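PDB 4LLS: geranyltranstransferase from Roseobacter denitrificans, which probably condenses isopentenyl diphosphate with an allylic diphosphate such as farnesyl diphosphate, using divalent metal ions, to build longer isoprenoid diphosphates for carotenoids and diterpenes. Local coordinates for residues R75-A80 / R214-D219; A84-T89 / V143-A148. All blocks are in the same frame, centred on the assembly; numbering follows the deposited sequence.

Contact 1: residues R75-A80 / R214-D219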
# COMPACT_ATOMS: atom_id res chain seq x y z
N ARG A 75 -8.90 -12.11 -21.35
CA ARG A 75 -9.30 -12.46 -22.75
C ARG A 75 -9.66 -13.93 -22.83
O ARG A 75 -10.70 -14.33 -23.40
CB ARG A 75 -8.20 -12.11 -23.74
CG ARG A 75 -8.65 -12.32 -25.20
CD ARG A 75 -7.48 -12.39 -26.17
NE ARG A 75 -6.55 -11.29 -26.02
CZ ARG A 75 -6.70 -10.11 -26.60
NH1 ARG A 75 -7.80 -9.84 -27.30
NH2 ARG A 75 -5.80 -9.16 -26.42
N LEU A 76 -8.85 -14.76 -22.19
CA LEU A 76 -9.05 -16.21 -22.16
C LEU A 76 -10.42 -16.56 -21.58
O LEU A 76 -11.03 -17.58 -21.97
CB LEU A 76 -7.91 -16.85 -21.36
CG LEU A 76 -7.89 -18.35 -21.23
CD1 LEU A 76 -7.73 -19.03 -22.58
CD2 LEU A 76 -6.75 -18.74 -20.29
N HIS A 77 -10.87 -15.74 -20.64
CA HIS A 77 -12.12 -15.99 -19.93
C HIS A 77 -13.24 -15.06 -20.43
O HIS A 77 -14.29 -14.96 -19.78
CB HIS A 77 -11.89 -15.83 -18.43
CG HIS A 77 -11.32 -17.04 -17.79
ND1 HIS A 77 -9.96 -17.24 -17.64
CD2 HIS A 77 -11.91 -18.16 -17.34
CE1 HIS A 77 -9.75 -18.45 -17.16
NE2 HIS A 77 -10.92 -18.98 -16.87
N ASP A 78 -13.07 -14.52 -21.62
CA ASP A 78 -14.06 -13.65 -22.29
C ASP A 78 -14.52 -12.45 -21.44
O ASP A 78 -15.69 -12.02 -21.45
CB ASP A 78 -15.30 -14.46 -22.72
CG ASP A 78 -14.96 -15.57 -23.69
OD1 ASP A 78 -14.08 -15.38 -24.55
OD2 ASP A 78 -15.56 -16.66 -23.54
N ILE A 79 -13.58 -11.89 -20.68
CA ILE A 79 -13.82 -10.68 -19.91
C ILE A 79 -13.38 -9.46 -20.73
O ILE A 79 -12.32 -9.47 -21.31
CB ILE A 79 -13.01 -10.71 -18.59
CG1 ILE A 79 -13.51 -11.80 -17.68
CG2 ILE A 79 -13.03 -9.35 -17.90
CD1 ILE A 79 -14.91 -11.57 -17.12
N ALA A 80 -14.18 -8.40 -20.70
CA ALA A 80 -13.96 -7.22 -21.53
C ALA A 80 -12.64 -6.55 -21.14
O ALA A 80 -12.36 -6.37 -19.95
CB ALA A 80 -15.10 -6.22 -21.35
N ARG A 214 -10.33 -15.10 -11.85
CA ARG A 214 -11.06 -14.45 -10.78
C ARG A 214 -12.13 -13.48 -11.31
O ARG A 214 -13.27 -13.44 -10.81
CB ARG A 214 -10.09 -13.76 -9.83
CG ARG A 214 -9.33 -14.73 -8.96
CD ARG A 214 -8.46 -14.01 -7.95
NE ARG A 214 -7.82 -14.93 -7.01
CZ ARG A 214 -6.53 -14.99 -6.73
NH1 ARG A 214 -5.67 -14.16 -7.29
NH2 ARG A 214 -6.10 -15.86 -5.82
N LEU A 215 -11.82 -12.73 -12.35
CA LEU A 215 -12.75 -11.78 -12.95
C LEU A 215 -13.99 -12.50 -13.50
O LEU A 215 -15.07 -11.93 -13.50
CB LEU A 215 -12.09 -11.00 -14.07
CG LEU A 215 -11.06 -9.96 -13.57
CD1 LEU A 215 -10.18 -9.45 -14.69
CD2 LEU A 215 -11.79 -8.78 -12.96
N ALA A 216 -13.80 -13.75 -13.90
CA ALA A 216 -14.91 -14.52 -14.49
C ALA A 216 -15.54 -15.48 -13.49
O ALA A 216 -16.37 -16.31 -13.84
CB ALA A 216 -14.41 -15.27 -15.72
N GLN A 217 -15.12 -15.40 -12.23
CA GLN A 217 -15.62 -16.28 -11.17
C GLN A 217 -15.43 -17.74 -11.59
O GLN A 217 -16.32 -18.59 -11.42
CB GLN A 217 -17.10 -15.95 -10.87
CG GLN A 217 -17.35 -14.48 -10.47
CD GLN A 217 -18.82 -14.06 -10.51
OE1 GLN A 217 -19.26 -13.31 -11.38
NE2 GLN A 217 -19.58 -14.58 -9.58
N ALA A 218 -14.26 -18.02 -12.18
CA ALA A 218 -13.90 -19.32 -12.73
C ALA A 218 -12.78 -19.97 -11.93
O ALA A 218 -12.14 -19.31 -11.14
CB ALA A 218 -13.48 -19.18 -14.17
N ASP A 219 -12.55 -21.25 -12.15
CA ASP A 219 -11.55 -22.06 -11.44
C ASP A 219 -10.16 -21.53 -11.79
O ASP A 219 -9.84 -21.33 -12.96
CB ASP A 219 -11.69 -23.51 -11.91
CG ASP A 219 -10.68 -24.48 -11.28
OD1 ASP A 219 -10.70 -25.66 -11.68
OD2 ASP A 219 -9.88 -24.11 -10.43
O HOH W 1 -11.14 -22.01 -15.16
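His77 and Ile79 meet Leu215, Ala216 and Ala218 where two helices of the mainly helical polyprenyl synthase fold end side by side. Both helices, 65-76 and 190-215, close with a Schellman motif. Asp78 and Gln217 are the C-prime residues with positive phi. No direct hydrogen bond joins the two turns.

The His77 CB is directed toward the other turn. It lies 3.7 Å from Ala216 CB. With CG anti to the carbonyl carbon (chi1 -82°), the ring runs on past Ala216 toward Ala218. CD2 and NE2 then share the methyl of Ala218, which comes at the ring obliquely; CD2 to Ala218 CB is 3.7 Å. ND1 bonds back to Thr73 O in the helix before it, which helps fix the ring's rotation. Tyr292 meets the same ring nearly at right angles.

Ile79 fills the other end of the contact. The Ile79 and Leu215 side chains cross at about a right angle, with Ile79 CG1 4.0 Å from Leu215 CB. CD1 rests against the backbone of Leu215 and the methyl of Ala216. At the edge of the His77 ring and in its plane, a water bonds weakly to NE2 at 3.5 Å and donates to Asp219 O at 2.6 Å.

Contact 2: residues A84-T89 / V143-A148; sequences AIWSAT and VTHPGA
An aromatic stack joins helix 81-102 to the turn that follows helix 125-144. The six-membered ring of Trp86 lies face to face with the His145 ring. Their centroids are 3.9 Å apart and the planes differ by 12°. Trp86 CH2 sits over the centre of the imidazole, and its nearest atom there is His145 NE2 at 3.5 Å. The His145 CG is anti to the backbone N (chi1 -172°), which brings the ring over the indole. A hydrogen bond from Gly147 N to His145 ND1 (2.9 Å), close to the ring plane and nearly straight at 163°, helps hold it there. Pro146 CD lies over the imidazole face away from the indole.

The turn continues along the same indole face. Gly147 CA makes a CH-pi contact with the five-membered ring of Trp86, 4.1 Å from its centroid. Gly147 O approaches Trp86 CD1 to 3.4 Å. At the base of the side chain, Trp86 CB packs on Ala148 CB at 3.7 Å.

In this helical prenyltransferase fold the contact lies away from the diphosphate and calcium sites. His38 of helix 22-43 meets the Trp86 ring edge to face. The end of helix 125-144 and the turn after it also reach the second subunit: Thr144 and Pro146 pack on its Leu160, and His145 on its Arg164.

Deeper in, Ser87 and Val143 bring the two helices together, with Leu158 of helix 152-166 touching both side chains. Ser87 OG touches Val143 CG2 at 3.6 Å. The hydroxyl donates to a water, 2.8 Å from Ser87 OG, and that water donates in turn to Ala148 O.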
# COMPACT_ATOMS: atom_id res chain seq x y z
N ALA A 84 -10.86 -5.24 -17.65
CA ALA A 84 -9.63 -5.88 -17.21
C ALA A 84 -8.53 -4.85 -17.04
O ALA A 84 -7.63 -5.06 -16.23
CB ALA A 84 -9.22 -6.93 -18.21
N ILE A 85 -8.55 -3.77 -17.81
CA ILE A 85 -7.52 -2.72 -17.70
C ILE A 85 -7.34 -2.22 -16.25
O ILE A 85 -6.25 -1.80 -15.87
CB ILE A 85 -7.77 -1.57 -18.69
CG1 ILE A 85 -6.55 -0.70 -18.81
CG2 ILE A 85 -9.00 -0.75 -18.29
CD1 ILE A 85 -5.29 -1.37 -19.33
N TRP A 86 -8.42 -2.16 -15.47
CA TRP A 86 -8.32 -1.67 -14.10
C TRP A 86 -7.38 -2.57 -13.30
O TRP A 86 -6.52 -2.08 -12.54
CB TRP A 86 -9.69 -1.57 -13.45
CG TRP A 86 -10.55 -0.50 -14.07
CD1 TRP A 86 -11.38 -0.63 -15.13
CD2 TRP A 86 -10.52 0.88 -13.73
NE1 TRP A 86 -11.87 0.62 -15.50
CE2 TRP A 86 -11.35 1.57 -14.66
CE3 TRP A 86 -9.82 1.62 -12.77
CZ2 TRP A 86 -11.51 2.95 -14.62
CZ3 TRP A 86 -10.01 2.96 -12.72
CH2 TRP A 86 -10.87 3.62 -13.62
N SER A 87 -7.60 -3.88 -13.37
CA SER A 87 -6.77 -4.83 -12.63
C SER A 87 -5.36 -4.91 -13.21
O SER A 87 -4.37 -5.09 -12.48
CB SER A 87 -7.41 -6.20 -12.67
OG SER A 87 -8.56 -6.23 -11.87
N ALA A 88 -5.22 -4.76 -14.51
CA ALA A 88 -3.90 -4.74 -15.13
C ALA A 88 -3.07 -3.56 -14.66
O ALA A 88 -1.86 -3.68 -14.39
CB ALA A 88 -4.02 -4.73 -16.68
N THR A 89 -3.67 -2.37 -14.66
CA THR A 89 -3.03 -1.19 -14.14
C THR A 89 -2.75 -1.32 -12.65
O THR A 89 -1.69 -0.90 -12.18
CB THR A 89 -3.84 0.06 -14.51
OG1 THR A 89 -4.08 0.02 -15.94
CG2 THR A 89 -3.13 1.31 -14.19
N VAL A 143 -8.29 -1.65 -8.34
CA VAL A 143 -8.96 -2.94 -8.37
C VAL A 143 -10.35 -2.88 -7.76
O VAL A 143 -11.19 -3.77 -8.05
CB VAL A 143 -8.04 -4.01 -7.74
CG1 VAL A 143 -8.02 -4.00 -6.24
CG2 VAL A 143 -8.23 -5.37 -8.35
N THR A 144 -10.66 -1.88 -6.94
CA THR A 144 -11.95 -1.77 -6.32
C THR A 144 -12.86 -0.75 -6.98
O THR A 144 -14.04 -0.63 -6.63
CB THR A 144 -11.86 -1.51 -4.80
OG1 THR A 144 -11.15 -0.31 -4.55
CG2 THR A 144 -11.23 -2.69 -4.08
N HIS A 145 -12.30 0.02 -7.91
CA HIS A 145 -13.09 0.94 -8.71
C HIS A 145 -14.21 0.16 -9.39
O HIS A 145 -14.00 -0.96 -9.82
CB HIS A 145 -12.18 1.57 -9.71
CG HIS A 145 -12.81 2.67 -10.48
ND1 HIS A 145 -13.72 2.43 -11.47
CD2 HIS A 145 -12.61 4.01 -10.46
CE1 HIS A 145 -14.10 3.58 -12.00
NE2 HIS A 145 -13.45 4.56 -11.40
N PRO A 146 -15.40 0.76 -9.51
CA PRO A 146 -16.51 0.01 -10.08
C PRO A 146 -16.28 -0.45 -11.53
O PRO A 146 -16.91 -1.44 -11.96
CB PRO A 146 -17.70 0.99 -9.99
CG PRO A 146 -17.16 2.30 -9.58
CD PRO A 146 -15.79 2.07 -8.96
N GLY A 147 -15.38 0.20 -12.22
CA GLY A 147 -15.07 -0.17 -13.59
C GLY A 147 -14.37 -1.51 -13.68
O GLY A 147 -14.39 -2.15 -14.73
N ALA A 148 -13.80 -1.97 -12.57
CA ALA A 148 -13.01 -3.22 -12.60
C ALA A 148 -13.84 -4.46 -12.83
O ALA A 148 -13.30 -5.49 -13.29
CB ALA A 148 -12.16 -3.38 -11.31
O HOH W 2 -10.52 -5.56 -13.68

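In the fold
From the N terminus, the chain first meets contact 1 at the end of helix 65-76. It turns through 77-80 into helix 81-102, whose first half carries the 84-89 side of contact 2. Contact 2 closes its loop at 143-148 and ties helix 81-102 to the end of helix 125-144. The chain then runs through helices 152-166, 171-184 and 190-215 before 214-219 closes contact 1, which ties the ends of helices 65-76 and 190-215. The shorter loop therefore lies wholly within the longer one. The contact centres are about 13 Å apart. Leu215 links them, with its CD2 3.6 Å from Ala148 O. Helix 152-166 touches both contacts through Leu158.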